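Short chain dehydrogenase (Mycobacterium smegmatis, PDB 3UCX) probably acts as an oxidoreductase of the short-chain dehydrogenase family, although its substrate is not established. Local coordinates at residues 112-125 against 159-171. Numbering follows the deposited sequence.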
loop_
_atom_site.group_PDB
_atom_site.type_symbol
_atom_site.label_atom_id
_atom_site.label_comp_id
_atom_site.label_asym_id
_atom_site.label_seq_id
_atom_site.Cartn_x
_atom_site.Cartn_y
_atom_site.Cartn_z
ATOM N N HIS A 112 23.920 11.313 -12.539
ATOM C CA HIS A 112 23.587 11.445 -11.111
ATOM C C HIS A 112 22.727 10.305 -10.615
ATOM O O HIS A 112 22.941 9.775 -9.520
ATOM C CB HIS A 112 22.877 12.773 -10.845
ATOM C CG HIS A 112 22.302 12.891 -9.457
ATOM N ND1 HIS A 112 23.076 13.123 -8.370
ATOM C CD2 HIS A 112 20.990 12.769 -8.987
ATOM C CE1 HIS A 112 22.292 13.157 -7.260
ATOM N NE2 HIS A 112 21.019 12.945 -7.642
ATOM N N MET A 113 21.703 9.960 -11.393
ATOM C CA MET A 113 20.791 8.895 -11.000
ATOM C C MET A 113 21.497 7.532 -11.017
ATOM O O MET A 113 21.269 6.706 -10.120
ATOM C CB MET A 113 19.564 8.921 -11.888
ATOM C CG MET A 113 18.752 10.202 -11.711
ATOM S SD MET A 113 17.199 10.210 -12.617
ATOM C CE MET A 113 17.807 10.484 -14.287
ATOM N N ARG A 114 22.348 7.289 -12.014
ATOM C CA ARG A 114 23.153 6.040 -12.028
ATOM C C ARG A 114 24.031 5.951 -10.788
ATOM O O ARG A 114 24.134 4.887 -10.193
ATOM C CB ARG A 114 24.017 5.914 -13.277
ATOM C CG ARG A 114 23.230 5.852 -14.573
ATOM C CD ARG A 114 24.113 5.517 -15.768
ATOM N NE ARG A 114 23.369 5.677 -17.007
ATOM C CZ ARG A 114 23.462 6.718 -17.828
ATOM N NH1 ARG A 114 24.323 7.699 -17.577
ATOM N NH2 ARG A 114 22.706 6.769 -18.922
ATOM N N ASP A 115 24.668 7.066 -10.411
ATOM C CA ASP A 115 25.516 7.119 -9.217
ATOM C C ASP A 115 24.698 6.907 -7.940
ATOM O O ASP A 115 25.163 6.221 -7.026
ATOM C CB ASP A 115 26.248 8.460 -9.098
ATOM C CG ASP A 115 27.343 8.648 -10.127
ATOM O OD1 ASP A 115 27.764 7.677 -10.773
ATOM O OD2 ASP A 115 27.800 9.814 -10.284
ATOM N N ALA A 116 23.494 7.483 -7.869
ATOM C CA ALA A 116 22.611 7.294 -6.697
ATOM C C ALA A 116 22.234 5.799 -6.510
ATOM O O ALA A 116 22.306 5.247 -5.402
ATOM C CB ALA A 116 21.352 8.150 -6.825
ATOM N N ILE A 117 21.854 5.161 -7.602
ATOM C CA ILE A 117 21.556 3.725 -7.621
ATOM C C ILE A 117 22.807 2.908 -7.245
ATOM O O ILE A 117 22.750 2.004 -6.415
ATOM C CB ILE A 117 20.949 3.305 -8.982
ATOM C CG1 ILE A 117 19.531 3.881 -9.112
ATOM C CG2 ILE A 117 20.877 1.786 -9.113
ATOM C CD1 ILE A 117 18.942 3.800 -10.502
ATOM N N GLU A 118 23.950 3.284 -7.803
ATOM C CA GLU A 118 25.196 2.592 -7.486
ATOM C C GLU A 118 25.510 2.545 -6.000
ATOM O O GLU A 118 25.905 1.492 -5.484
ATOM C CB GLU A 118 26.368 3.187 -8.260
ATOM C CG GLU A 118 27.520 2.241 -8.415
ATOM C CD GLU A 118 27.221 0.998 -9.255
ATOM O OE1 GLU A 118 26.445 1.026 -10.236
ATOM O OE2 GLU A 118 27.812 -0.050 -8.934
ATOM N N LEU A 119 25.326 3.671 -5.311
ATOM C CA LEU A 119 25.636 3.760 -3.906
ATOM C C LEU A 119 24.511 3.169 -3.050
ATOM O O LEU A 119 24.746 2.284 -2.242
ATOM C CB LEU A 119 25.894 5.213 -3.511
ATOM C CG LEU A 119 26.381 5.419 -2.072
ATOM C CD1 LEU A 119 27.618 4.575 -1.789
ATOM C CD2 LEU A 119 26.643 6.908 -1.821
ATOM N N THR A 120 23.293 3.652 -3.265
ATOM C CA THR A 120 22.136 3.332 -2.428
ATOM C C THR A 120 21.631 1.887 -2.602
ATOM O O THR A 120 21.170 1.252 -1.640
ATOM C CB THR A 120 20.993 4.303 -2.756
ATOM O OG1 THR A 120 21.379 5.612 -2.333
ATOM C CG2 THR A 120 19.655 3.903 -2.085
ATOM N N VAL A 121 21.703 1.388 -3.822
ATOM C CA VAL A 121 21.158 0.068 -4.126
ATOM C C VAL A 121 22.294 -0.963 -4.228
ATOM O O VAL A 121 22.372 -1.912 -3.433
ATOM C CB VAL A 121 20.320 0.078 -5.413
ATOM C CG1 VAL A 121 19.735 -1.307 -5.667
ATOM C CG2 VAL A 121 19.205 1.137 -5.341
ATOM N N PHE A 122 23.163 -0.791 -5.206
ATOM C CA PHE A 122 24.187 -1.809 -5.456
ATOM C C PHE A 122 25.223 -1.893 -4.364
ATOM O O PHE A 122 25.699 -2.986 -4.051
ATOM C CB PHE A 122 24.810 -1.660 -6.837
ATOM C CG PHE A 122 23.823 -1.823 -7.961
ATOM C CD1 PHE A 122 22.890 -2.849 -7.957
ATOM C CD2 PHE A 122 23.815 -0.943 -9.029
ATOM C CE1 PHE A 122 21.960 -2.981 -8.995
ATOM C CE2 PHE A 122 22.906 -1.077 -10.074
ATOM C CZ PHE A 122 21.977 -2.094 -10.067
ATOM N N GLY A 123 25.559 -0.749 -3.765
ATOM C CA GLY A 123 26.438 -0.721 -2.600
ATOM C C GLY A 123 25.897 -1.519 -1.427
ATOM O O GLY A 123 26.617 -2.337 -0.835
ATOM N N ALA A 124 24.635 -1.285 -1.091
ATOM C CA ALA A 124 23.973 -2.025 -0.029
ATOM C C ALA A 124 23.935 -3.514 -0.365
ATOM O O ALA A 124 24.203 -4.354 0.512
ATOM C CB ALA A 124 22.543 -1.490 0.222
ATOM N N LEU A 125 23.644 -3.852 -1.625
ATOM C CA LEU A 125 23.586 -5.281 -2.027
ATOM C C LEU A 125 24.973 -5.921 -1.867
ATOM O O LEU A 125 25.112 -7.022 -1.321
ATOM C CB LEU A 125 23.137 -5.432 -3.470
ATOM C CG LEU A 125 22.927 -6.861 -3.998
ATOM C CD1 LEU A 125 22.016 -7.669 -3.077
ATOM C CD2 LEU A 125 22.402 -6.837 -5.433
ATOM N N ALA A 159 14.754 11.598 -8.077
ATOM C CA ALA A 159 15.937 10.738 -8.125
ATOM C C ALA A 159 16.069 9.980 -6.820
ATOM O O ALA A 159 16.394 8.799 -6.811
ATOM C CB ALA A 159 17.214 11.553 -8.400
ATOM N N TYR A 160 15.793 10.678 -5.720
ATOM C CA TYR A 160 15.890 10.110 -4.377
ATOM C C TYR A 160 14.821 9.031 -4.162
ATOM O O TYR A 160 15.127 7.931 -3.702
ATOM C CB TYR A 160 15.746 11.235 -3.345
ATOM C CG TYR A 160 16.179 10.896 -1.942
ATOM C CD1 TYR A 160 17.386 10.276 -1.698
ATOM C CD2 TYR A 160 15.420 11.282 -0.848
ATOM C CE1 TYR A 160 17.796 9.989 -0.404
ATOM C CE2 TYR A 160 15.830 10.991 0.446
ATOM C CZ TYR A 160 17.010 10.334 0.648
ATOM O OH TYR A 160 17.469 10.049 1.919
ATOM N N LYS A 161 13.579 9.337 -4.515
ATOM C CA LYS A 161 12.511 8.331 -4.453
ATOM C C LYS A 161 12.802 7.093 -5.336
ATOM O O LYS A 161 12.527 5.948 -4.929
ATOM C CB LYS A 161 11.160 8.938 -4.836
ATOM C CG LYS A 161 9.949 7.987 -4.766
ATOM C CD LYS A 161 8.741 8.660 -5.387
ATOM C CE LYS A 161 7.446 7.847 -5.460
ATOM N NZ LYS A 161 7.069 7.424 -4.118
ATOM N N MET A 162 13.349 7.326 -6.522
ATOM C CA MET A 162 13.643 6.218 -7.443
ATOM C C MET A 162 14.651 5.247 -6.834
ATOM O O MET A 162 14.414 4.036 -6.811
ATOM C CB MET A 162 14.167 6.709 -8.786
ATOM C CG MET A 162 14.733 5.588 -9.688
ATOM S SD MET A 162 15.736 6.253 -11.031
ATOM C CE MET A 162 14.433 7.080 -11.933
ATOM N N ALA A 163 15.759 5.779 -6.337
ATOM C CA ALA A 163 16.824 4.951 -5.762
ATOM C C ALA A 163 16.344 4.259 -4.493
ATOM O O ALA A 163 16.592 3.052 -4.272
ATOM C CB ALA A 163 18.043 5.813 -5.471
ATOM N N LYS A 164 15.683 5.025 -3.639
ATOM C CA LYS A 164 15.163 4.460 -2.395
ATOM C C LYS A 164 14.096 3.383 -2.625
ATOM O O LYS A 164 14.030 2.398 -1.875
ATOM C CB LYS A 164 14.674 5.562 -1.479
ATOM C CG LYS A 164 15.839 6.390 -0.900
ATOM C CD LYS A 164 16.534 5.626 0.212
ATOM C CE LYS A 164 17.299 6.501 1.184
ATOM N NZ LYS A 164 18.725 6.600 0.808
ATOM N N SER A 165 13.273 3.576 -3.643
ATOM C CA SER A 165 12.246 2.612 -4.016
ATOM C C SER A 165 12.863 1.328 -4.553
ATOM O O SER A 165 12.415 0.237 -4.224
ATOM C CB SER A 165 11.304 3.211 -5.038
ATOM O OG SER A 165 10.555 4.266 -4.414
ATOM N N ALA A 166 13.885 1.460 -5.376
ATOM C CA ALA A 166 14.613 0.293 -5.867
ATOM C C ALA A 166 15.230 -0.458 -4.662
ATOM O O ALA A 166 15.176 -1.698 -4.589
ATOM C CB ALA A 166 15.697 0.704 -6.879
ATOM N N LEU A 167 15.776 0.293 -3.700
ATOM C CA LEU A 167 16.349 -0.298 -2.490
ATOM C C LEU A 167 15.300 -1.041 -1.662
ATOM O O LEU A 167 15.568 -2.126 -1.141
ATOM C CB LEU A 167 17.053 0.763 -1.644
ATOM C CG LEU A 167 17.466 0.369 -0.210
ATOM C CD1 LEU A 167 18.520 -0.751 -0.169
ATOM C CD2 LEU A 167 17.952 1.596 0.555
ATOM N N LEU A 168 14.119 -0.443 -1.508
ATOM C CA LEU A 168 13.024 -1.057 -0.743
ATOM C C LEU A 168 12.580 -2.372 -1.394
ATOM O O LEU A 168 12.431 -3.414 -0.722
ATOM C CB LEU A 168 11.847 -0.087 -0.594
ATOM C CG LEU A 168 10.644 -0.584 0.222
ATOM C CD1 LEU A 168 11.066 -1.030 1.627
ATOM C CD2 LEU A 168 9.511 0.457 0.230
ATOM N N ALA A 169 12.427 -2.331 -2.710
ATOM C CA ALA A 169 12.033 -3.509 -3.472
ATOM C C ALA A 169 13.097 -4.626 -3.285
ATOM O O ALA A 169 12.772 -5.763 -2.956
ATOM C CB ALA A 169 11.871 -3.159 -4.941
ATOM N N MET A 170 14.364 -4.267 -3.446
ATOM C CA MET A 170 15.467 -5.200 -3.241
ATOM C C MET A 170 15.474 -5.778 -1.822
ATOM O O MET A 170 15.734 -6.995 -1.627
ATOM C CB MET A 170 16.790 -4.501 -3.508
ATOM C CG MET A 170 18.000 -5.418 -3.455
ATOM S SD MET A 170 19.513 -4.471 -3.597
ATOM C CE MET A 170 19.693 -3.790 -1.957
ATOM N N SER A 171 15.223 -4.913 -0.832
ATOM C CA SER A 171 15.204 -5.335 0.557
ATOM C C SER A 171 14.124 -6.375 0.811
ATOM O O SER A 171 14.300 -7.321 1.599
ATOM C CB SER A 171 14.999 -4.121 1.474
ATOM O OG SER A 171 16.053 -3.160 1.305
HETATM O O HOH W 1 19.175 7.645 -2.442
#
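Met-170, Thr-120 and Val-121 are the residues with the most surface buried where segments 112-125 and 159-171, of helices 110-130 and 158-179, run nearly parallel, their axes 8.6 Å apart at closest approach and inclined by 16°. Val-121 is a knob in a hole formed by Ala-163, Ala-166, Leu-167 and Met-170. Its two methyls divide the work: CG2 bears on the Ala-163 carbonyl O at 3.4 Å and on Ala-166 CB, whereas CG1, anti to the backbone N (chi1 -178°), meets Met-170 SD at 3.8 Å. The Met-170 chain is extended until it bends at chi3 (78°), which brings CE to 3.6 Å from the Val-121 carbonyl O while SD lies against Leu-125 CB. Thr-120 crosses Leu-167 at about a right angle, CG2 touching Leu-167 CD2 at 3.9 Å. Its OG1 is hydrogen-bonded to a water, 3.0 Å away, which in turn accepts a weak bond from Lys-164 NZ. Ala-163 CB meets Ala-116 CB at 4.3 Å and Ala-159 CB meets Met-113 CG and the His-112 ring edge, while Met-162 reaches Met-113 and Ile-117. The helices follow strands 91-94 and 141-145 of the Rossmann-type sheet and lie at a subunit interface, where Arg-114 and Glu-118 form salt bridges with Glu-118 and Arg-114 of the second subunit and Val-121 packs on its Met-162. No direct hydrogen bond joins the segments; their association rests chiefly on apolar shape fit, with a single, weak water-mediated link from Thr-120 to Lys-164.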